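Local coordinates for protein possible TctC subunit of the Tripartite Tricarboxylate Transport(TTT) Family (Rhodopseudomonas palustris, PDB 6HKE) that binds malate in the periplasm, probably as the substrate-binding subunit of a tripartite tricarboxylate transporter that takes it up, at residues Phe13-Ala25 with Asp72-His84. The protein carries 2 engineered substitutions. Sequence-based numbering, arbitrary orientation.
With MLT (D-malate), chain D; LMR ((2S)-2-hydroxybutanedioic acid), chain E.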
loop_
_atom_site.group_PDB
_atom_site.type_symbol
_atom_site.label_atom_id
_atom_site.label_comp_id
_atom_site.label_asym_id
_atom_site.label_seq_id
_atom_site.Cartn_x
_atom_site.Cartn_y
_atom_site.Cartn_z
ATOM N N PHE A 13 -2.014 28.440 -9.240
ATOM C CA PHE A 13 -1.873 26.955 -9.259
ATOM C C PHE A 13 -3.225 26.294 -9.028
ATOM O O PHE A 13 -3.946 26.680 -8.133
ATOM C CB PHE A 13 -0.937 26.441 -8.157
ATOM C CG PHE A 13 -0.941 24.940 -8.006
ATOM C CD1 PHE A 13 -0.159 24.145 -8.825
ATOM C CD2 PHE A 13 -1.786 24.313 -7.103
ATOM C CE1 PHE A 13 -0.183 22.759 -8.708
ATOM C CE2 PHE A 13 -1.806 22.931 -6.981
ATOM C CZ PHE A 13 -1.009 22.151 -7.790
ATOM N N PRO A 14 -3.592 25.224 -9.755
ATOM C CA PRO A 14 -2.881 24.792 -10.961
ATOM C C PRO A 14 -3.197 25.664 -12.184
ATOM O O PRO A 14 -4.199 26.323 -12.157
ATOM C CB PRO A 14 -3.387 23.357 -11.166
ATOM C CG PRO A 14 -4.757 23.345 -10.524
ATOM C CD PRO A 14 -4.681 24.314 -9.367
ATOM N N VAL A 15 -2.322 25.628 -13.195
ATOM C CA VAL A 15 -2.453 26.296 -14.531
ATOM C C VAL A 15 -2.851 25.270 -15.603
ATOM O O VAL A 15 -3.130 25.667 -16.750
ATOM C CB VAL A 15 -1.136 26.998 -14.901
ATOM C CG1 VAL A 15 -1.118 27.474 -16.346
ATOM C CG2 VAL A 15 -0.842 28.152 -13.948
ATOM N N ARG A 16 -2.878 23.986 -15.263
ATOM C CA ARG A 16 -3.155 22.914 -16.253
ATOM C C ARG A 16 -3.416 21.609 -15.510
ATOM O O ARG A 16 -3.335 21.614 -14.270
ATOM C CB ARG A 16 -1.967 22.744 -17.210
ATOM C CG ARG A 16 -0.688 22.272 -16.532
ATOM C CD ARG A 16 0.541 22.479 -17.374
ATOM N NE ARG A 16 1.608 21.699 -16.769
ATOM C CZ ARG A 16 2.573 22.164 -15.980
ATOM N NH1 ARG A 16 2.648 23.452 -15.692
ATOM N NH2 ARG A 16 3.465 21.321 -15.474
ATOM N N THR A 17 -3.652 20.535 -16.260
ATOM C CA THR A 17 -3.931 19.186 -15.720
ATOM C C THR A 17 -2.812 18.799 -14.754
ATOM O O THR A 17 -1.635 18.977 -15.107
ATOM C CB THR A 17 -4.110 18.180 -16.855
ATOM O OG1 THR A 17 -5.231 18.641 -17.601
ATOM C CG2 THR A 17 -4.348 16.770 -16.372
ATOM N N VAL A 18 -3.168 18.356 -13.549
ATOM C CA VAL A 18 -2.185 17.820 -12.569
ATOM C C VAL A 18 -2.006 16.329 -12.866
ATOM O O VAL A 18 -3.024 15.642 -13.053
ATOM C CB VAL A 18 -2.629 18.071 -11.122
ATOM C CG1 VAL A 18 -1.675 17.420 -10.131
ATOM C CG2 VAL A 18 -2.792 19.557 -10.840
ATOM N N THR A 19 -0.756 15.868 -12.953
ATOM C CA THR A 19 -0.403 14.436 -13.082
ATOM C C THR A 19 -0.129 13.872 -11.680
ATOM O O THR A 19 0.709 14.427 -10.943
ATOM C CB THR A 19 0.742 14.245 -14.077
ATOM O OG1 THR A 19 0.234 14.651 -15.351
ATOM C CG2 THR A 19 1.229 12.813 -14.153
ATOM N N VAL A 20 -0.880 12.838 -11.308
ATOM C CA VAL A 20 -0.656 12.033 -10.082
ATOM C C VAL A 20 -0.208 10.671 -10.587
ATOM O O VAL A 20 -0.980 9.992 -11.292
ATOM C CB VAL A 20 -1.903 11.943 -9.187
ATOM C CG1 VAL A 20 -1.687 10.959 -8.044
ATOM C CG2 VAL A 20 -2.318 13.318 -8.667
ATOM N N VAL A 21 1.038 10.358 -10.291
ATOM C CA VAL A 21 1.716 9.124 -10.731
ATOM C C VAL A 21 1.479 8.071 -9.654
ATOM O O VAL A 21 1.669 8.389 -8.470
ATOM C CB VAL A 21 3.205 9.407 -10.980
ATOM C CG1 VAL A 21 3.919 8.152 -11.442
ATOM C CG2 VAL A 21 3.377 10.509 -12.005
ATOM N N VAL A 22 1.079 6.878 -10.091
ATOM C CA VAL A 22 0.877 5.654 -9.273
ATOM C C VAL A 22 1.911 4.620 -9.719
ATOM O O VAL A 22 2.031 4.352 -10.918
ATOM C CB VAL A 22 -0.571 5.136 -9.418
ATOM C CG1 VAL A 22 -0.720 3.735 -8.869
ATOM C CG2 VAL A 22 -1.579 6.074 -8.746
ATOM N N PRO A 23 2.716 4.054 -8.783
ATOM C CA PRO A 23 3.795 3.121 -9.134
ATOM C C PRO A 23 3.343 1.729 -9.610
ATOM O O PRO A 23 4.188 0.945 -10.050
ATOM C CB PRO A 23 4.580 2.900 -7.830
ATOM C CG PRO A 23 4.081 3.952 -6.869
ATOM C CD PRO A 23 2.706 4.367 -7.347
ATOM N N PHE A 24 2.046 1.431 -9.471
ATOM C CA PHE A 24 1.509 0.060 -9.627
ATOM C C PHE A 24 0.404 -0.002 -10.677
ATOM O O PHE A 24 -0.203 1.012 -11.039
ATOM C CB PHE A 24 1.052 -0.440 -8.261
ATOM C CG PHE A 24 2.198 -0.501 -7.291
ATOM C CD1 PHE A 24 3.162 -1.483 -7.412
ATOM C CD2 PHE A 24 2.346 0.456 -6.301
ATOM C CE1 PHE A 24 4.242 -1.523 -6.542
ATOM C CE2 PHE A 24 3.422 0.406 -5.428
ATOM C CZ PHE A 24 4.368 -0.582 -5.553
ATOM N N ALA A 25 0.158 -1.215 -11.136
ATOM C CA ALA A 25 -0.790 -1.544 -12.225
ATOM C C ALA A 25 -2.195 -1.083 -11.838
ATOM O O ALA A 25 -2.549 -1.116 -10.617
ATOM C CB ALA A 25 -0.744 -3.020 -12.514
ATOM N N ASP A 72 6.672 22.161 -9.252
ATOM C CA ASP A 72 5.638 23.200 -9.520
ATOM C C ASP A 72 4.278 22.701 -9.016
ATOM O O ASP A 72 3.320 23.467 -9.069
ATOM C CB ASP A 72 5.628 23.612 -10.995
ATOM C CG ASP A 72 5.325 22.497 -11.989
ATOM O OD1 ASP A 72 5.006 21.377 -11.547
ATOM O OD2 ASP A 72 5.384 22.771 -13.210
ATOM N N GLY A 73 4.200 21.467 -8.520
ATOM C CA GLY A 73 2.952 20.898 -7.993
ATOM C C GLY A 73 2.132 20.173 -9.045
ATOM O O GLY A 73 1.159 19.523 -8.652
ATOM N N HIS A 74 2.501 20.237 -10.326
ATOM C CA HIS A 74 1.721 19.613 -11.425
ATOM C C HIS A 74 2.098 18.131 -11.588
ATOM O O HIS A 74 1.353 17.438 -12.292
ATOM C CB HIS A 74 1.858 20.444 -12.704
ATOM C CG HIS A 74 1.124 21.741 -12.615
ATOM N ND1 HIS A 74 1.740 22.919 -12.212
ATOM C CD2 HIS A 74 -0.178 22.048 -12.836
ATOM C CE1 HIS A 74 0.847 23.901 -12.220
ATOM N NE2 HIS A 74 -0.341 23.392 -12.597
ATOM N N THR A 75 3.188 17.662 -10.960
ATOM C CA THR A 75 3.636 16.240 -10.997
ATOM C C THR A 75 3.786 15.720 -9.569
ATOM O O THR A 75 4.704 16.151 -8.872
ATOM C CB THR A 75 4.925 16.052 -11.803
ATOM O OG1 THR A 75 4.732 16.614 -13.099
ATOM C CG2 THR A 75 5.287 14.597 -11.979
ATOM N N LEU A 76 2.891 14.823 -9.168
ATOM C CA LEU A 76 2.812 14.282 -7.795
ATOM C C LEU A 76 2.983 12.766 -7.845
ATOM O O LEU A 76 2.813 12.183 -8.920
ATOM C CB LEU A 76 1.461 14.693 -7.203
ATOM C CG LEU A 76 1.195 16.198 -7.182
ATOM C CD1 LEU A 76 -0.206 16.494 -6.652
ATOM C CD2 LEU A 76 2.246 16.910 -6.335
ATOM N N ILE A 77 3.354 12.168 -6.716
ATOM C CA ILE A 77 3.510 10.694 -6.582
ATOM C C ILE A 77 2.635 10.246 -5.415
ATOM O O ILE A 77 2.637 10.903 -4.359
ATOM C CB ILE A 77 4.999 10.282 -6.425
ATOM C CG1 ILE A 77 5.184 8.767 -6.280
ATOM C CG2 ILE A 77 5.704 11.002 -5.280
ATOM C CD1 ILE A 77 5.012 8.013 -7.546
ATOM N N VAL A 78 1.871 9.179 -5.634
ATOM C CA VAL A 78 1.286 8.367 -4.539
ATOM C C VAL A 78 2.371 7.419 -4.047
ATOM O O VAL A 78 2.893 6.625 -4.856
ATOM C CB VAL A 78 0.040 7.605 -4.987
ATOM C CG1 VAL A 78 -0.544 6.819 -3.828
ATOM C CG2 VAL A 78 -0.997 8.547 -5.570
ATOM N N GLY A 79 2.712 7.532 -2.771
ATOM C CA GLY A 79 3.617 6.604 -2.092
ATOM C C GLY A 79 2.892 5.887 -0.974
ATOM O O GLY A 79 1.787 6.305 -0.591
ATOM N N HIS A 80 3.491 4.841 -0.441
ATOM C CA HIS A 80 2.879 4.084 0.669
ATOM C C HIS A 80 3.987 3.489 1.535
ATOM O O HIS A 80 5.176 3.794 1.278
ATOM C CB HIS A 80 1.861 3.092 0.106
ATOM C CG HIS A 80 2.411 2.046 -0.797
ATOM N ND1 HIS A 80 3.716 1.635 -0.743
ATOM C CD2 HIS A 80 1.787 1.259 -1.698
ATOM C CE1 HIS A 80 3.899 0.648 -1.605
ATOM N NE2 HIS A 80 2.715 0.398 -2.216
ATOM N N LEU A 81 3.582 2.678 2.504
ATOM C CA LEU A 81 4.475 2.044 3.497
ATOM C C LEU A 81 5.673 1.391 2.799
ATOM O O LEU A 81 6.732 1.355 3.433
ATOM C CB LEU A 81 3.655 1.037 4.311
ATOM C CG LEU A 81 4.455 0.034 5.143
ATOM C CD1 LEU A 81 3.667 -0.377 6.377
ATOM C CD2 LEU A 81 4.789 -1.196 4.311
ATOM N N GLY A 82 5.514 0.881 1.569
ATOM C CA GLY A 82 6.612 0.274 0.790
ATOM C C GLY A 82 7.517 1.319 0.147
ATOM O O GLY A 82 8.699 1.400 0.494
ATOM N N THR A 83 6.996 2.118 -0.777
ATOM C CA THR A 83 7.830 2.955 -1.672
ATOM C C THR A 83 8.526 4.031 -0.846
ATOM O O THR A 83 9.623 4.447 -1.250
ATOM C CB THR A 83 6.978 3.577 -2.772
ATOM O OG1 THR A 83 5.993 4.381 -2.121
ATOM C CG2 THR A 83 6.333 2.523 -3.637
ATOM N N HIS A 84 7.898 4.456 0.261
ATOM C CA HIS A 84 8.337 5.617 1.067
ATOM C C HIS A 84 8.581 5.205 2.514
ATOM O O HIS A 84 8.465 6.083 3.392
ATOM C CB HIS A 84 7.314 6.745 0.950
ATOM C CG HIS A 84 7.409 7.449 -0.355
ATOM N ND1 HIS A 84 7.004 6.865 -1.525
ATOM C CD2 HIS A 84 7.909 8.664 -0.671
ATOM C CE1 HIS A 84 7.243 7.702 -2.520
ATOM N NE2 HIS A 84 7.800 8.826 -2.019
HETATM C C1 MLT D . 1.923 -2.836 -3.103
HETATM O O1 MLT D . 2.694 -2.136 -2.411
HETATM O O2 MLT D . 1.868 -4.076 -2.934
HETATM C C2 MLT D . 1.097 -2.159 -4.173
HETATM O O3 MLT D . 0.344 -0.997 -3.768
HETATM C C3 MLT D . 0.034 -3.067 -4.716
HETATM C C4 MLT D . -0.625 -2.232 -5.783
HETATM O O4 MLT D . -1.058 -1.081 -5.499
HETATM O O5 MLT D . -0.665 -2.740 -6.922
HETATM C C1 LMR E . 1.830 -3.129 -3.001
HETATM O O1A LMR E . 2.709 -2.253 -2.973
HETATM O O1B LMR E . 1.930 -4.256 -2.447
HETATM C C2 LMR E . 0.527 -2.798 -3.746
HETATM O O2 LMR E . -0.064 -1.557 -3.377
HETATM C C3 LMR E . 0.708 -2.770 -5.266
HETATM C C4 LMR E . -0.553 -2.155 -5.849
HETATM O O4A LMR E . -1.277 -2.881 -6.556
HETATM O O4B LMR E . -0.831 -0.966 -5.559
#
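H74 O accepts from T19 N at 2.7 Å, the first rung of a parallel ladder that continues through T19 O to L76 N, L76 O to V21 N and V21 O to V78 N. Before the ladder, the H74 ring is gripped on both faces and at its NE2 edge: NE2 takes the V15 backbone N-H in the ring plane (3.0 Å), the R16 guanidinium lies flat on one face with planes 23° apart, and the edge of F13 meets the other. CG anti to the backbone N (chi1 171°) places F13 CE1 over that face and beside the carbonyl carbon of G73. R16 NH2 also reaches D72 OD2 in a salt bridge whose hydrogen bond is weak (3.3 Å). Cutting H74 back to an alanine is likely to leave V15 N without its acceptor, R16 without the ring its guanidinium lies on and F13 without the face its edge meets. Farther along, V20 CG1 packs on V78 CG2 at 3.5 Å, while V21 meets I77 CD1 on the opposite sheet face. At the C-terminal ends F24 and H80 meet rim to rim at the malate pocket, where H80 NE2 donates to LMR O1A (2.8 Å). Strand 18-22 lies between strands 49-53 and 75-80, the latter also pairing with 236-244; T30 of helix 29-45 touches V22, V78 and H80.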